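Local structure of cellobiose 2-epimerase (Spirochaeta thermophila DSM 6192, 5ZIG) at residues H92-A97 with W104-D109. The protein probably catalyses the reversible epimerization of cellobiose to 4-O-beta-D-glucopyranosyl-D-mannose. Sequence-based numbering, arbitrary orientation.
Sequences HALYDA and WSVHPD
Val106 meets the last turn of helix 77-94 through both of its methyls, a small example of how a helix end and the short strand that follows it can be joined by apolar packing, with no hydrogen bond between the two segments. CG1 does most of the work: it lies 3.7 Å from CD2 of Leu94 and equally 3.7 Å from the backbone oxygen Ala93 O. The other branch, CG2, faces the methyl of Ala93 more loosely, with 4.2 Å between CG2 and Ala93 CB. CG1 stands anti to the carbonyl carbon of Val106 (chi1 -52°), which puts CG2 between N and C and turns it to Ala93 CB. On the helix side only CD2 of the leucine fork approaches the strand closely, and it also lies near the strand backbone, 4.1 Å from Val106 N and 4.2 Å from Ser105 CA; the side chains of Leu94 and Val106 meet at a slant.

Phe89, five residues before Leu94 in the same helix, touches both Leu94 and Val106, while Thr60 of helix 57-73 packs on Leu94. Backbone hydrogen bonds pair Val106 with Lys55 and, just before the strand, Trp104 with Leu57, and Leu94 is bonded through its backbone to Phe103 in the connecting loop.

The contact thus sits at the edge of the helical (alpha/alpha)-barrel expected of the N-acylglucosamine 2-epimerase family, where a helix is followed, after a short loop, by a strand that pairs antiparallel with 55-56. Non-directional methyl packing closes this buried interface, while backbone bonds to Lys55, Leu57 and Phe103 hold the surrounding main chain.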
loop_
_atom_site.group_PDB
_atom_site.type_symbol
_atom_site.label_atom_id
_atom_site.label_comp_id
_atom_site.label_asym_id
_atom_site.label_seq_id
_atom_site.Cartn_x
_atom_site.Cartn_y
_atom_site.Cartn_z
ATOM N N HIS A 92 9.499 20.405 -1.068
ATOM C CA HIS A 92 9.892 21.649 -0.432
ATOM C C HIS A 92 9.701 21.645 1.076
ATOM O O HIS A 92 10.323 22.464 1.758
ATOM C CB HIS A 92 9.097 22.833 -1.000
ATOM C CG HIS A 92 9.380 23.125 -2.438
ATOM N ND1 HIS A 92 9.309 22.162 -3.423
ATOM C CD2 HIS A 92 9.718 24.278 -3.062
ATOM C CE1 HIS A 92 9.602 22.708 -4.590
ATOM N NE2 HIS A 92 9.852 23.990 -4.398
ATOM N N ALA A 93 8.836 20.778 1.607
ATOM C CA ALA A 93 8.633 20.669 3.045
ATOM C C ALA A 93 9.173 19.360 3.608
ATOM O O ALA A 93 10.031 19.381 4.502
ATOM C CB ALA A 93 7.145 20.833 3.390
ATOM N N LEU A 94 8.724 18.208 3.086
ATOM C CA LEU A 94 9.143 16.930 3.658
ATOM C C LEU A 94 10.578 16.548 3.281
ATOM O O LEU A 94 11.211 15.740 3.981
ATOM C CB LEU A 94 8.154 15.839 3.232
ATOM C CG LEU A 94 6.794 16.027 3.932
ATOM C CD1 LEU A 94 5.617 15.540 3.066
ATOM C CD2 LEU A 94 6.768 15.376 5.335
ATOM N N TYR A 95 11.101 17.110 2.200
ATOM C CA TYR A 95 12.456 16.805 1.770
ATOM C C TYR A 95 13.496 17.463 2.692
ATOM O O TYR A 95 13.394 18.647 3.024
ATOM C CB TYR A 95 12.625 17.273 0.324
ATOM C CG TYR A 95 13.940 16.910 -0.312
ATOM C CD1 TYR A 95 14.338 15.592 -0.412
ATOM C CD2 TYR A 95 14.785 17.900 -0.808
ATOM C CE1 TYR A 95 15.561 15.259 -0.999
ATOM C CE2 TYR A 95 15.990 17.588 -1.389
ATOM C CZ TYR A 95 16.378 16.270 -1.491
ATOM O OH TYR A 95 17.588 15.975 -2.078
ATOM N N ASP A 96 14.494 16.682 3.107
ATOM C CA ASP A 96 15.600 17.161 3.938
ATOM C C ASP A 96 16.691 17.635 2.981
ATOM O O ASP A 96 17.464 16.833 2.462
ATOM C CB ASP A 96 16.081 16.058 4.891
ATOM C CG ASP A 96 17.251 16.506 5.818
ATOM O OD1 ASP A 96 17.687 15.740 6.711
ATOM O OD2 ASP A 96 17.755 17.621 5.634
ATOM N N ALA A 97 16.739 18.946 2.726
ATOM C CA ALA A 97 17.710 19.475 1.779
ATOM C C ALA A 97 19.145 19.352 2.275
ATOM O O ALA A 97 20.068 19.484 1.468
ATOM C CB ALA A 97 17.399 20.938 1.459
ATOM N N TRP A 104 9.787 12.432 8.406
ATOM C CA TRP A 104 8.590 11.657 8.725
ATOM C C TRP A 104 7.333 12.532 8.764
ATOM O O TRP A 104 6.265 12.120 8.286
ATOM C CB TRP A 104 8.803 10.945 10.070
ATOM C CG TRP A 104 7.637 10.163 10.519
ATOM C CD1 TRP A 104 6.890 10.392 11.634
ATOM C CD2 TRP A 104 7.108 8.982 9.912
ATOM N NE1 TRP A 104 5.897 9.453 11.734
ATOM C CE2 TRP A 104 6.012 8.572 10.697
ATOM C CE3 TRP A 104 7.432 8.250 8.753
ATOM C CZ2 TRP A 104 5.228 7.464 10.375
ATOM C CZ3 TRP A 104 6.661 7.135 8.441
ATOM C CH2 TRP A 104 5.552 6.761 9.256
ATOM N N SER A 105 7.442 13.730 9.328
ATOM C CA SER A 105 6.272 14.594 9.390
ATOM C C SER A 105 6.759 16.028 9.490
ATOM O O SER A 105 7.877 16.289 9.935
ATOM C CB SER A 105 5.372 14.258 10.579
ATOM O OG SER A 105 6.104 14.304 11.794
ATOM N N VAL A 106 5.904 16.950 9.059
ATOM C CA VAL A 106 6.158 18.368 9.218
ATOM C C VAL A 106 4.904 19.029 9.760
ATOM O O VAL A 106 3.819 18.446 9.771
ATOM C CB VAL A 106 6.645 19.041 7.913
ATOM C CG1 VAL A 106 7.847 18.280 7.295
ATOM C CG2 VAL A 106 5.512 19.148 6.909
ATOM N N HIS A 107 5.078 20.273 10.197
ATOM C CA HIS A 107 3.972 21.098 10.640
ATOM C C HIS A 107 3.132 21.543 9.450
ATOM O O HIS A 107 3.593 21.488 8.306
ATOM C CB HIS A 107 4.503 22.316 11.385
ATOM C CG HIS A 107 5.127 21.977 12.701
ATOM N ND1 HIS A 107 4.413 21.964 13.878
ATOM C CD2 HIS A 107 6.393 21.616 13.023
ATOM C CE1 HIS A 107 5.217 21.628 14.875
ATOM N NE2 HIS A 107 6.422 21.405 14.382
ATOM N N PRO A 108 1.865 21.968 9.697
ATOM C CA PRO A 108 1.046 22.544 8.617
ATOM C C PRO A 108 1.828 23.385 7.608
ATOM O O PRO A 108 1.728 23.122 6.400
ATOM C CB PRO A 108 0.016 23.382 9.386
ATOM C CG PRO A 108 -0.186 22.579 10.698
ATOM C CD PRO A 108 1.082 21.765 10.933
ATOM N N ASP A 109 2.636 24.354 8.077
ATOM C CA ASP A 109 3.400 25.224 7.179
ATOM C C ASP A 109 4.627 24.548 6.583
ATOM O O ASP A 109 5.337 25.173 5.787
ATOM C CB ASP A 109 3.808 26.528 7.898
ATOM C CG ASP A 109 4.862 26.333 9.009
ATOM O OD1 ASP A 109 5.353 25.210 9.274
ATOM O OD2 ASP A 109 5.183 27.353 9.655
#